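Local coordinates for protein methyltransferase 1 (Methanosarcina barkeri, PDB 2I2X) that transfers the methyl group of methanol to the cob(I)amide carried by its partner corrinoid protein in the first step of methanogenesis from methanol, at residues I43-R48 with T324-W329; M284-K289 with N301-C306; S291-S296 with W310-V315. One frame throughout, in Å; residues are numbered along the deposited sequence.

Interaction 1 (I43-R48 with T324-W329)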
ATOM      1  N   ILE A  43      -6.471  11.256   2.621  1.00  7.40           N
ATOM      2  CA  ILE A  43      -5.183  10.741   2.170  1.00  8.49           C
ATOM      3  C   ILE A  43      -4.016  11.621   2.659  1.00  9.41           C
ATOM      4  O   ILE A  43      -4.083  12.858   2.610  1.00  8.92           O
ATOM      5  CB  ILE A  43      -5.154  10.526   0.618  1.00  8.06           C
ATOM      6  CG1 ILE A  43      -3.838   9.887   0.157  1.00  7.31           C
ATOM      7  CG2 ILE A  43      -5.453  11.851  -0.115  1.00  7.07           C
ATOM      8  CD1 ILE A  43      -3.673   8.379   0.472  1.00  5.06           C
ATOM      9  N   ASN A  44      -2.964  10.946   3.128  1.00 10.08           N
ATOM     10  CA  ASN A  44      -1.745  11.575   3.628  1.00 11.10           C
ATOM     11  C   ASN A  44      -0.569  11.152   2.774  1.00 11.66           C
ATOM     12  O   ASN A  44      -0.695  10.202   1.995  1.00 11.30           O
ATOM     13  CB  ASN A  44      -1.517  11.211   5.082  1.00 11.09           C
ATOM     14  CG  ASN A  44      -2.231  12.160   6.018  1.00 13.29           C
ATOM     15  OD1 ASN A  44      -1.717  13.235   6.331  1.00 15.97           O
ATOM     16  ND2 ASN A  44      -3.440  11.794   6.432  1.00 12.21           N
ATOM     17  N   TYR A  45       0.547  11.870   2.898  1.00 11.98           N
ATOM     18  CA  TYR A  45       1.677  11.765   1.958  1.00 13.02           C
ATOM     19  C   TYR A  45       2.852  12.596   2.463  1.00 13.83           C
ATOM     20  O   TYR A  45       2.647  13.563   3.174  1.00 14.44           O
ATOM     21  CB  TYR A  45       1.285  12.280   0.563  1.00 12.26           C
ATOM     22  CG  TYR A  45       0.357  13.488   0.615  1.00 11.42           C
ATOM     23  CD1 TYR A  45       0.853  14.773   0.736  1.00  8.96           C
ATOM     24  CD2 TYR A  45      -1.021  13.325   0.544  1.00  8.68           C
ATOM     25  CE1 TYR A  45      -0.019  15.864   0.790  1.00 10.24           C
ATOM     26  CE2 TYR A  45      -1.874  14.388   0.599  1.00  8.48           C
ATOM     27  CZ  TYR A  45      -1.380  15.653   0.719  1.00  8.82           C
ATOM     28  OH  TYR A  45      -2.264  16.699   0.768  1.00  9.21           O
ATOM     29  N   ALA A  46       4.069  12.191   2.099  1.00 14.43           N
ATOM     30  CA  ALA A  46       5.304  12.934   2.364  1.00 14.87           C
ATOM     31  C   ALA A  46       6.051  13.020   1.018  1.00 15.72           C
ATOM     32  O   ALA A  46       6.206  12.006   0.324  1.00 15.73           O
ATOM     33  CB  ALA A  46       6.170  12.215   3.402  1.00 13.90           C
ATOM     34  N   PRO A  47       6.501  14.226   0.639  1.00 16.13           N
ATOM     35  CA  PRO A  47       7.315  14.349  -0.552  1.00 15.74           C
ATOM     36  C   PRO A  47       8.640  13.603  -0.404  1.00 16.01           C
ATOM     37  O   PRO A  47       9.020  13.215   0.699  1.00 15.39           O
ATOM     38  CB  PRO A  47       7.527  15.857  -0.693  1.00 15.76           C
ATOM     39  CG  PRO A  47       7.247  16.445   0.633  1.00 16.90           C
ATOM     40  CD  PRO A  47       6.266  15.525   1.314  1.00 16.90           C
ATOM     41  N   ARG A  48       9.318  13.348  -1.520  1.00 16.64           N
ATOM     42  CA  ARG A  48      10.619  12.704  -1.467  1.00 17.18           C
ATOM     43  C   ARG A  48      11.657  13.720  -0.958  1.00 17.84           C
ATOM     44  O   ARG A  48      11.419  14.912  -1.079  1.00 17.48           O
ATOM     45  CB  ARG A  48      10.985  12.165  -2.849  1.00 17.03           C
ATOM     46  CG  ARG A  48      10.189  10.955  -3.278  1.00 16.20           C
ATOM     47  CD  ARG A  48      10.216  10.802  -4.774  1.00 14.11           C
ATOM     48  NE  ARG A  48       9.396  11.790  -5.480  1.00 14.65           N
ATOM     49  CZ  ARG A  48       9.035  11.678  -6.767  1.00 14.94           C
ATOM     50  NH1 ARG A  48       9.401  10.613  -7.477  1.00 12.25           N
ATOM     51  NH2 ARG A  48       8.280  12.612  -7.343  1.00 13.03           N
ATOM     52  N   THR A 324       0.626   5.680  -8.568  1.00  8.06           N
ATOM     53  CA  THR A 324       1.390   6.400  -7.586  1.00  9.14           C
ATOM     54  C   THR A 324       0.869   6.051  -6.187  1.00  8.47           C
ATOM     55  O   THR A 324      -0.291   5.776  -5.957  1.00  8.76           O
ATOM     56  CB  THR A 324       1.406   7.871  -7.935  1.00  9.15           C
ATOM     57  OG1 THR A 324       2.758   8.314  -7.986  1.00 13.59           O
ATOM     58  CG2 THR A 324       0.598   8.651  -7.017  1.00  6.85           C
ATOM     59  N   THR A 325       1.780   5.978  -5.272  1.00  8.65           N
ATOM     60  CA  THR A 325       1.495   5.606  -3.913  1.00  8.28           C
ATOM     61  C   THR A 325       0.238   6.261  -3.300  1.00  7.97           C
ATOM     62  O   THR A 325      -0.555   5.588  -2.603  1.00  8.46           O
ATOM     63  CB  THR A 325       2.747   5.937  -3.139  1.00  8.46           C
ATOM     64  OG1 THR A 325       2.785   5.155  -1.969  1.00 12.83           O
ATOM     65  CG2 THR A 325       2.835   7.393  -2.838  1.00  5.33           C
ATOM     66  N   VAL A 326       0.017   7.544  -3.602  1.00  6.55           N
ATOM     67  CA  VAL A 326      -1.150   8.267  -3.110  1.00  5.75           C
ATOM     68  C   VAL A 326      -2.410   7.788  -3.769  1.00  5.97           C
ATOM     69  O   VAL A 326      -3.515   7.859  -3.189  1.00  5.36           O
ATOM     70  CB  VAL A 326      -1.018   9.850  -3.248  1.00  7.03           C
ATOM     71  CG1 VAL A 326       0.061  10.419  -2.262  1.00  5.09           C
ATOM     72  CG2 VAL A 326      -0.770  10.304  -4.697  1.00  2.39           C
ATOM     73  N   GLN A 327      -2.256   7.281  -4.991  1.00  6.10           N
ATOM     74  CA  GLN A 327      -3.375   6.661  -5.687  1.00  5.60           C
ATOM     75  C   GLN A 327      -3.723   5.303  -5.136  1.00  5.09           C
ATOM     76  O   GLN A 327      -4.880   5.029  -4.904  1.00  5.43           O
ATOM     77  CB  GLN A 327      -3.105   6.583  -7.181  1.00  6.61           C
ATOM     78  CG  GLN A 327      -3.098   7.934  -7.855  1.00  6.06           C
ATOM     79  CD  GLN A 327      -2.561   7.840  -9.262  1.00  7.99           C
ATOM     80  OE1 GLN A 327      -1.673   7.021  -9.534  1.00  6.41           O
ATOM     81  NE2 GLN A 327      -3.076   8.694 -10.165  1.00  4.35           N
ATOM     82  N   CYS A 328      -2.748   4.442  -4.910  1.00  4.59           N
ATOM     83  CA  CYS A 328      -3.076   3.116  -4.402  1.00  5.26           C
ATOM     84  C   CYS A 328      -3.793   3.228  -3.055  1.00  5.74           C
ATOM     85  O   CYS A 328      -4.847   2.637  -2.869  1.00  5.37           O
ATOM     86  CB  CYS A 328      -1.818   2.274  -4.228  1.00  5.62           C
ATOM     87  SG  CYS A 328      -0.702   2.291  -5.632  1.00  6.17           S
ATOM     88  N   TRP A 329      -3.227   4.015  -2.123  1.00  6.22           N
ATOM     89  CA  TRP A 329      -3.781   4.092  -0.783  1.00  5.31           C
ATOM     90  C   TRP A 329      -5.080   4.875  -0.741  1.00  5.46           C
ATOM     91  O   TRP A 329      -5.970   4.503   0.028  1.00  5.82           O
ATOM     92  CB  TRP A 329      -2.773   4.589   0.235  1.00  5.26           C
ATOM     93  CG  TRP A 329      -1.674   3.612   0.479  1.00  6.07           C
ATOM     94  CD1 TRP A 329      -0.425   3.598  -0.120  1.00  6.37           C
ATOM     95  CD2 TRP A 329      -1.708   2.487   1.357  1.00  4.46           C
ATOM     96  NE1 TRP A 329       0.305   2.535   0.351  1.00  7.40           N
ATOM     97  CE2 TRP A 329      -0.454   1.839   1.255  1.00  6.06           C
ATOM     98  CE3 TRP A 329      -2.674   1.957   2.202  1.00  6.24           C
ATOM     99  CZ2 TRP A 329      -0.145   0.691   1.971  1.00  8.51           C
ATOM    100  CZ3 TRP A 329      -2.369   0.803   2.937  1.00  9.84           C
ATOM    101  CH2 TRP A 329      -1.109   0.181   2.809  1.00 10.83           C
TER
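I43 and Y45, where strand 40-43 gives way to loop, pack against the first turn of helix 325-345 through V326 and W329. T324 sits at the N-cap of that helix. Its backbone N is bound by Q327, whose OE1 accepts from T324 N at 2.8 Å and 166°, with the donor tilted 19° from the carbonyl plane; glutamine is long enough to fold back over the turn and occupy an N-H that the helix itself cannot use. V326 is the centre of the contact. Its CG1, anti to the carbonyl carbon (chi1 -69°), is carried forward to Y45 CB at 3.6 Å and meets the phenol obliquely. The branched, wholly apolar side chain suits this buried position, while the hydroxyl of Y45 is hydrogen-bonded to T85 on the next barrel strand. In this TIM barrel, the contact thus ties the C-terminal end of strand 40-43 to a helix of the surrounding layer. I43 CD1 reaches V326 O at 3.7 Å, an oxygen already occupied by S330 OG. At W329 the same methyl lies 3.9 Å from CB, the two side chains crossing at about a right angle. W329's indole then turns away from I43 and stacks on W329 of the second subunit.

Interaction 2 (M284-K289 with N301-C306)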
ATOM      1  N   MET A 284     -14.379  12.700  14.042  1.00  6.34           N
ATOM      2  CA  MET A 284     -12.961  12.356  14.196  1.00  5.94           C
ATOM      3  C   MET A 284     -12.465  11.524  13.012  1.00  6.66           C
ATOM      4  O   MET A 284     -13.165  10.648  12.521  1.00  6.39           O
ATOM      5  CB  MET A 284     -12.733  11.563  15.472  1.00  4.24           C
ATOM      6  CG  MET A 284     -13.187  12.255  16.748  1.00  5.87           C
ATOM      7  SD  MET A 284     -12.124  13.645  17.251  1.00  5.20           S
ATOM      8  CE  MET A 284     -13.369  14.759  17.921  1.00  9.50           C
ATOM      9  N   THR A 285     -11.247  11.813  12.558  1.00  7.09           N
ATOM     10  CA  THR A 285     -10.552  10.911  11.671  1.00  7.35           C
ATOM     11  C   THR A 285      -9.864   9.800  12.456  1.00  7.33           C
ATOM     12  O   THR A 285      -9.383  10.023  13.575  1.00  7.04           O
ATOM     13  CB  THR A 285      -9.530  11.668  10.856  1.00  7.02           C
ATOM     14  OG1 THR A 285     -10.192  12.771  10.240  1.00  9.89           O
ATOM     15  CG2 THR A 285      -8.953  10.795   9.780  1.00  5.60           C
ATOM     16  N   MET A 286      -9.807   8.605  11.863  1.00  7.37           N
ATOM     17  CA  MET A 286      -9.057   7.486  12.463  1.00  7.17           C
ATOM     18  C   MET A 286      -8.141   6.863  11.415  1.00  7.45           C
ATOM     19  O   MET A 286      -8.242   7.198  10.218  1.00  8.23           O
ATOM     20  CB  MET A 286     -10.001   6.441  13.055  1.00  6.47           C
ATOM     21  CG  MET A 286     -11.058   7.004  14.013  1.00  6.13           C
ATOM     22  SD  MET A 286     -10.443   7.612  15.615  1.00  5.80           S
ATOM     23  CE  MET A 286      -9.930   6.101  16.481  1.00  2.00           C
ATOM     24  N   GLU A 287      -7.257   5.964  11.856  1.00  6.86           N
ATOM     25  CA  GLU A 287      -6.364   5.221  10.968  1.00  6.53           C
ATOM     26  C   GLU A 287      -6.101   3.856  11.573  1.00  6.90           C
ATOM     27  O   GLU A 287      -5.943   3.731  12.794  1.00  7.04           O
ATOM     28  CB  GLU A 287      -5.030   5.942  10.800  1.00  6.29           C
ATOM     29  CG  GLU A 287      -4.228   6.063  12.091  1.00  7.82           C
ATOM     30  CD  GLU A 287      -3.079   7.039  11.965  1.00 11.07           C
ATOM     31  OE1 GLU A 287      -3.288   8.113  11.374  1.00 10.88           O
ATOM     32  OE2 GLU A 287      -1.960   6.728  12.420  1.00 10.54           O
ATOM     33  N   GLY A 288      -6.032   2.837  10.726  1.00  6.57           N
ATOM     34  CA  GLY A 288      -5.770   1.497  11.198  1.00  6.83           C
ATOM     35  C   GLY A 288      -5.247   0.614  10.091  1.00  6.84           C
ATOM     36  O   GLY A 288      -4.190   0.864   9.523  1.00  6.88           O
ATOM     37  N   LYS A 289      -6.022  -0.400   9.752  1.00  7.07           N
ATOM     38  CA  LYS A 289      -5.589  -1.392   8.773  1.00  7.30           C
ATOM     39  C   LYS A 289      -5.080  -0.804   7.445  1.00  6.94           C
ATOM     40  O   LYS A 289      -4.247  -1.440   6.785  1.00  7.49           O
ATOM     41  CB  LYS A 289      -6.704  -2.404   8.517  1.00  7.00           C
ATOM     42  CG  LYS A 289      -7.814  -1.916   7.627  1.00  8.64           C
ATOM     43  CD  LYS A 289      -8.610  -3.085   7.151  1.00 15.33           C
ATOM     44  CE  LYS A 289     -10.011  -2.703   6.726  1.00 18.62           C
ATOM     45  NZ  LYS A 289     -10.842  -3.957   6.560  1.00 18.00           N
ATOM     46  N   ASN A 301      -9.091  -2.887  12.466  1.00  2.63           N
ATOM     47  CA  ASN A 301     -10.502  -2.764  12.108  1.00  2.51           C
ATOM     48  C   ASN A 301     -11.283  -2.036  13.186  1.00  3.01           C
ATOM     49  O   ASN A 301     -12.188  -1.262  12.899  1.00  3.34           O
ATOM     50  CB  ASN A 301     -11.151  -4.131  11.902  1.00  3.20           C
ATOM     51  CG  ASN A 301     -10.693  -4.852  10.632  1.00  4.76           C
ATOM     52  OD1 ASN A 301     -10.252  -5.998  10.684  1.00  6.09           O
ATOM     53  ND2 ASN A 301     -10.834  -4.205   9.496  1.00  7.09           N
ATOM     54  N   LEU A 302     -10.936  -2.271  14.445  1.00  3.44           N
ATOM     55  CA  LEU A 302     -11.694  -1.704  15.526  1.00  3.66           C
ATOM     56  C   LEU A 302     -11.821  -0.175  15.427  1.00  5.06           C
ATOM     57  O   LEU A 302     -12.892   0.366  15.728  1.00  5.53           O
ATOM     58  CB  LEU A 302     -11.089  -2.116  16.854  1.00  3.85           C
ATOM     59  CG  LEU A 302     -11.676  -1.531  18.147  1.00  3.01           C
ATOM     60  CD1 LEU A 302     -11.469  -2.489  19.265  1.00  2.25           C
ATOM     61  CD2 LEU A 302     -11.081  -0.167  18.464  1.00  2.00           C
ATOM     62  N   VAL A 303     -10.762   0.519  15.006  1.00  5.16           N
ATOM     63  CA  VAL A 303     -10.790   1.982  14.957  1.00  6.01           C
ATOM     64  C   VAL A 303     -11.787   2.575  13.940  1.00  6.75           C
ATOM     65  O   VAL A 303     -12.004   3.798  13.930  1.00  7.58           O
ATOM     66  CB  VAL A 303      -9.378   2.573  14.648  1.00  6.86           C
ATOM     67  CG1 VAL A 303      -8.472   2.461  15.882  1.00  5.84           C
ATOM     68  CG2 VAL A 303      -8.740   1.873  13.426  1.00  5.91           C
ATOM     69  N   MET A 304     -12.375   1.740  13.081  1.00  5.68           N
ATOM     70  CA  MET A 304     -13.319   2.237  12.080  1.00  5.91           C
ATOM     71  C   MET A 304     -14.690   2.385  12.730  1.00  5.81           C
ATOM     72  O   MET A 304     -15.576   3.096  12.208  1.00  6.06           O
ATOM     73  CB  MET A 304     -13.451   1.277  10.866  1.00  5.82           C
ATOM     74  CG  MET A 304     -12.279   1.245   9.865  1.00  6.55           C
ATOM     75  SD  MET A 304     -12.438   0.227   8.337  1.00  7.60           S
ATOM     76  CE  MET A 304     -12.224  -1.345   9.115  1.00  6.26           C
ATOM     77  N   GLN A 305     -14.843   1.720  13.875  1.00  4.79           N
ATOM     78  CA  GLN A 305     -16.132   1.479  14.513  1.00  3.78           C
ATOM     79  C   GLN A 305     -16.998   2.744  14.562  1.00  3.77           C
ATOM     80  O   GLN A 305     -18.215   2.668  14.451  1.00  2.28           O
ATOM     81  CB  GLN A 305     -15.897   0.923  15.924  1.00  4.41           C
ATOM     82  CG  GLN A 305     -15.289   1.967  16.887  1.00  3.35           C
ATOM     83  CD  GLN A 305     -14.680   1.386  18.150  1.00  4.32           C
ATOM     84  OE1 GLN A 305     -15.104   0.354  18.665  1.00  2.96           O
ATOM     85  NE2 GLN A 305     -13.689   2.085  18.677  1.00  6.30           N
ATOM     86  N   CYS A 306     -16.352   3.895  14.769  1.00  3.59           N
ATOM     87  CA  CYS A 306     -17.036   5.165  14.831  1.00  4.09           C
ATOM     88  C   CYS A 306     -16.272   6.287  14.149  1.00  3.83           C
ATOM     89  O   CYS A 306     -16.472   7.441  14.494  1.00  5.74           O
ATOM     90  CB  CYS A 306     -17.321   5.565  16.273  1.00  4.19           C
ATOM     91  SG  CYS A 306     -18.298   4.375  17.227  1.00  6.87           S
TER
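The flat amide of N301 is met at its outer end by the ammonium of K289: NZ lies 2.9 Å from the atom modelled as ND2. The amide is probably turned over in the model, and with it turned back the pair may be a hydrogen bond. Y335 of the second subunit packs on both residues. The side chain of E287, which bears the other flat group, leaves on the side away from segment 301-306, and its OE2 is hydrogen-bonded to H295 NE2. K289 and N301 belong to the connection between the neighbouring parallel strands 285-287 and 309-311 of the TIM barrel, and E287 lies at the end of the first of them; the connection contains no regular helix, and its 3-10 turn at 302-304 folds back over the strand it has just left. K289 reaches N301 because its chain is extended beyond CG, which sits between the backbone N and the carbonyl carbon (chi1 77°). Along the way its CE touches the M304 methyl CE at 3.5 Å, the two side chains crossing at about a right angle. Lysine suits the place in both its parts: its methylenes pack on the M304 methyl, and the charge is paired in a salt bridge with D336 of the second subunit. M286, bent at chi2 and chi3, folds against V303. Its CG comes to V303 O at 3.3 Å, nearly end-on to the carbonyl, and its methyl CE lies 4.0 Å from V303 CG1, a flexible chain fitted to a rigid branched one. V303's other methyl, CG2, is pressed against the backbone, 3.4 Å from E287 O. Glycine suits the next place, since a CB there would probably clash with this methyl, which sits 3.7 Å from G288 CA.

Interaction 3 (S291-S296 with W310-V315). With K (potassium ion), chain S.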
ATOM      1  N   SER A 291      -3.544   2.133   7.141  1.00  5.37           N
ATOM      2  CA  SER A 291      -2.410   3.063   7.357  1.00  5.84           C
ATOM      3  C   SER A 291      -1.109   2.278   7.544  1.00  5.38           C
ATOM      4  O   SER A 291      -0.121   2.824   8.038  1.00  6.25           O
ATOM      5  CB  SER A 291      -2.664   4.025   8.544  1.00  5.05           C
ATOM      6  OG  SER A 291      -2.818   3.295   9.760  1.00  4.77           O
ATOM      7  N   THR A 292      -1.103   1.013   7.142  1.00  4.74           N
ATOM      8  CA  THR A 292       0.090   0.165   7.324  1.00  5.06           C
ATOM      9  C   THR A 292       1.324   0.646   6.556  1.00  5.49           C
ATOM     10  O   THR A 292       2.442   0.257   6.900  1.00  5.62           O
ATOM     11  CB  THR A 292      -0.185  -1.321   6.952  1.00  5.46           C
ATOM     12  OG1 THR A 292      -0.769  -1.383   5.634  1.00  4.58           O
ATOM     13  CG2 THR A 292      -1.119  -1.974   7.980  1.00  3.51           C
ATOM     14  N   CYS A 293       1.127   1.449   5.507  1.00  5.52           N
ATOM     15  CA  CYS A 293       2.233   2.143   4.823  1.00  6.04           C
ATOM     16  C   CYS A 293       3.065   3.004   5.781  1.00  6.08           C
ATOM     17  O   CYS A 293       4.278   3.216   5.579  1.00  6.26           O
ATOM     18  CB  CYS A 293       1.691   3.028   3.698  1.00  6.10           C
ATOM     19  SG  CYS A 293       0.128   3.883   4.109  1.00  7.50           S
ATOM     20  N   ALA A 294       2.415   3.505   6.824  1.00  5.92           N
ATOM     21  CA  ALA A 294       3.123   4.254   7.855  1.00  5.93           C
ATOM     22  C   ALA A 294       3.575   3.385   9.033  1.00  5.99           C
ATOM     23  O   ALA A 294       4.683   3.583   9.528  1.00  6.20           O
ATOM     24  CB  ALA A 294       2.292   5.430   8.337  1.00  5.20           C
ATOM     25  N   HIS A 295       2.742   2.455   9.506  1.00  5.76           N
ATOM     26  CA  HIS A 295       3.107   1.673  10.699  1.00  6.30           C
ATOM     27  C   HIS A 295       2.125   0.579  10.966  1.00  6.31           C
ATOM     28  O   HIS A 295       0.992   0.644  10.550  1.00  6.14           O
ATOM     29  CB  HIS A 295       3.191   2.554  11.996  1.00  6.53           C
ATOM     30  CG  HIS A 295       1.941   3.343  12.279  1.00  6.75           C
ATOM     31  ND1 HIS A 295       0.839   2.799  12.914  1.00  5.97           N
ATOM     32  CD2 HIS A 295       1.604   4.619  11.970  1.00  5.59           C
ATOM     33  CE1 HIS A 295      -0.115   3.708  12.992  1.00  5.09           C
ATOM     34  NE2 HIS A 295       0.322   4.821  12.430  1.00  5.63           N
ATOM     35  N   SER A 296       2.586  -0.407  11.723  1.00  7.01           N
ATOM     36  CA  SER A 296       1.795  -1.530  12.199  1.00  6.73           C
ATOM     37  C   SER A 296       0.965  -1.086  13.413  1.00  7.43           C
ATOM     38  O   SER A 296       1.390  -0.221  14.199  1.00  7.43           O
ATOM     39  CB  SER A 296       2.764  -2.633  12.627  1.00  5.30           C
ATOM     40  OG  SER A 296       2.114  -3.861  12.760  1.00  7.23           O
ATOM     41  N   TRP A 310     -11.202   8.556   7.391  1.00  5.19           N
ATOM     42  CA  TRP A 310     -10.416   7.325   7.436  1.00  5.24           C
ATOM     43  C   TRP A 310      -9.149   7.591   6.659  1.00  5.68           C
ATOM     44  O   TRP A 310      -9.202   7.927   5.466  1.00  5.27           O
ATOM     45  CB  TRP A 310     -11.223   6.203   6.825  1.00  5.00           C
ATOM     46  CG  TRP A 310     -10.636   4.813   6.817  1.00  5.93           C
ATOM     47  CD1 TRP A 310     -10.550   3.981   5.730  1.00  6.24           C
ATOM     48  CD2 TRP A 310     -10.124   4.071   7.931  1.00  5.88           C
ATOM     49  NE1 TRP A 310     -10.003   2.776   6.092  1.00  8.66           N
ATOM     50  CE2 TRP A 310      -9.742   2.793   7.440  1.00  8.56           C
ATOM     51  CE3 TRP A 310      -9.951   4.353   9.295  1.00  5.87           C
ATOM     52  CZ2 TRP A 310      -9.190   1.792   8.265  1.00  6.93           C
ATOM     53  CZ3 TRP A 310      -9.405   3.358  10.122  1.00  6.49           C
ATOM     54  CH2 TRP A 310      -9.029   2.089   9.596  1.00  7.11           C
ATOM     55  N   SER A 311      -8.022   7.479   7.370  1.00  5.75           N
ATOM     56  CA  SER A 311      -6.729   7.876   6.863  1.00  5.78           C
ATOM     57  C   SER A 311      -5.665   6.743   6.742  1.00  6.07           C
ATOM     58  O   SER A 311      -5.750   5.731   7.433  1.00  5.14           O
ATOM     59  CB  SER A 311      -6.218   8.996   7.764  1.00  5.39           C
ATOM     60  OG  SER A 311      -4.815   9.178   7.635  1.00  3.53           O
ATOM     61  N   ASN A 312      -4.666   6.959   5.876  1.00  6.45           N
ATOM     62  CA  ASN A 312      -3.515   6.047   5.703  1.00  6.96           C
ATOM     63  C   ASN A 312      -2.285   6.541   6.442  1.00  7.79           C
ATOM     64  O   ASN A 312      -1.188   5.980   6.277  1.00  7.09           O
ATOM     65  CB  ASN A 312      -3.129   5.943   4.216  1.00  6.68           C
ATOM     66  CG  ASN A 312      -2.570   7.251   3.692  1.00  5.41           C
ATOM     67  OD1 ASN A 312      -3.214   8.279   3.829  1.00  2.88           O
ATOM     68  ND2 ASN A 312      -1.349   7.229   3.135  1.00  5.31           N
ATOM     69  N   GLU A 313      -2.468   7.629   7.209  1.00  9.03           N
ATOM     70  CA  GLU A 313      -1.463   8.200   8.124  1.00  9.59           C
ATOM     71  C   GLU A 313      -0.364   8.910   7.360  1.00 10.88           C
ATOM     72  O   GLU A 313      -0.196  10.118   7.476  1.00 11.72           O
ATOM     73  CB  GLU A 313      -0.899   7.142   9.079  1.00  8.84           C
ATOM     74  CG  GLU A 313       0.270   7.596   9.950  1.00 11.55           C
ATOM     75  CD  GLU A 313      -0.035   8.821  10.828  1.00 14.72           C
ATOM     76  OE1 GLU A 313       0.944   9.401  11.357  1.00 13.93           O
ATOM     77  OE2 GLU A 313      -1.226   9.205  11.000  1.00 13.82           O
ATOM     78  N   SER A 314       0.374   8.156   6.557  1.00 11.87           N
ATOM     79  CA  SER A 314       1.423   8.718   5.738  1.00 11.86           C
ATOM     80  C   SER A 314       2.079   7.662   4.849  1.00 11.34           C
ATOM     81  O   SER A 314       2.173   6.485   5.215  1.00 12.15           O
ATOM     82  CB  SER A 314       2.494   9.343   6.613  1.00 11.28           C
ATOM     83  OG  SER A 314       3.256  10.214   5.800  1.00 13.24           O
ATOM     84  N   VAL A 315       2.552   8.103   3.694  1.00 10.58           N
ATOM     85  CA  VAL A 315       3.331   7.273   2.804  1.00  9.78           C
ATOM     86  C   VAL A 315       4.181   8.218   1.959  1.00 10.22           C
ATOM     87  O   VAL A 315       3.743   9.339   1.634  1.00  9.74           O
ATOM     88  CB  VAL A 315       2.402   6.432   1.892  1.00 10.25           C
ATOM     89  CG1 VAL A 315       1.567   7.352   0.934  1.00  7.87           C
ATOM     90  CG2 VAL A 315       3.187   5.326   1.125  1.00  8.47           C
TER
HETATM   91  K     K S 511       1.503  12.497  11.618  0.70 23.46           K
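S291 and C293 meet the chain at N312 through close contacts with its carbonyl group. S291 CA forms a C-H...O contact with N312 O at 3.3 Å, and C293 SG lies 3.3 Å from the same N312 O. Small side chains are what such proximity allows. Two turns shape the opposing segment: S311 OG, also hydrogen-bonded to D268, accepts from E313 N at 2.8 Å, an ST turn, and S314 N bonds back to N312 O around E313, whose positive phi of 74° belongs to a classic gamma turn. S291 O in its turn takes both A294 N and H295 N.

Apolar contacts fill the remainder. C293 CB packs on V315 CG2 at 3.8 Å, and A294 CB rests on E313 CG at 3.4 Å. E313's chain leaves with CG anti to the backbone N (chi1 173°) and bends at chi2, passing the edge of the H295 ring near its plane, where H295 NE2 is 3.7 Å from E313 CG. The ring and carboxylate planes stand 60° apart; H295 NE2 is hydrogen-bonded to E287.

The metal contact is made by E313 OE1, 3.2 Å from the potassium ion, which E86 and E164 also bind. An alanine here lacks the carboxylate and CG, which would probably leave the potassium ion one carboxylate oxygen short and A294 and the H295 edge without the methylene they pack on. The contact therefore has two chemical characters: small, with the methyl of A294 and the serine S314 touching the corrinoid, and rich in carboxylates where E313 turns toward the metals, with zinc about 4 Å from its side chain.

Interaction 3 lies between the other two: its centre is about 10 Å from that of interaction 1 and about 12 Å from that of interaction 2, which are themselves about 19 Å apart. N44 N lies 2.8 Å from N312 OD1 and A46 N 2.9 Å from V315 O, probable hydrogen bonds linking interactions 1 and 3. Strand pairing joins interactions 2 and 3 through M286 O and S311 N, also 2.9 Å apart and probably hydrogen-bonded. Of the three, only interaction 3 binds potassium, through E313, and borders the corrinoid pocket, through A294 and S314; N44 of interaction 1 and E287 of interaction 2 have side chains about 6 Å from potassium. All three also touch the second subunit.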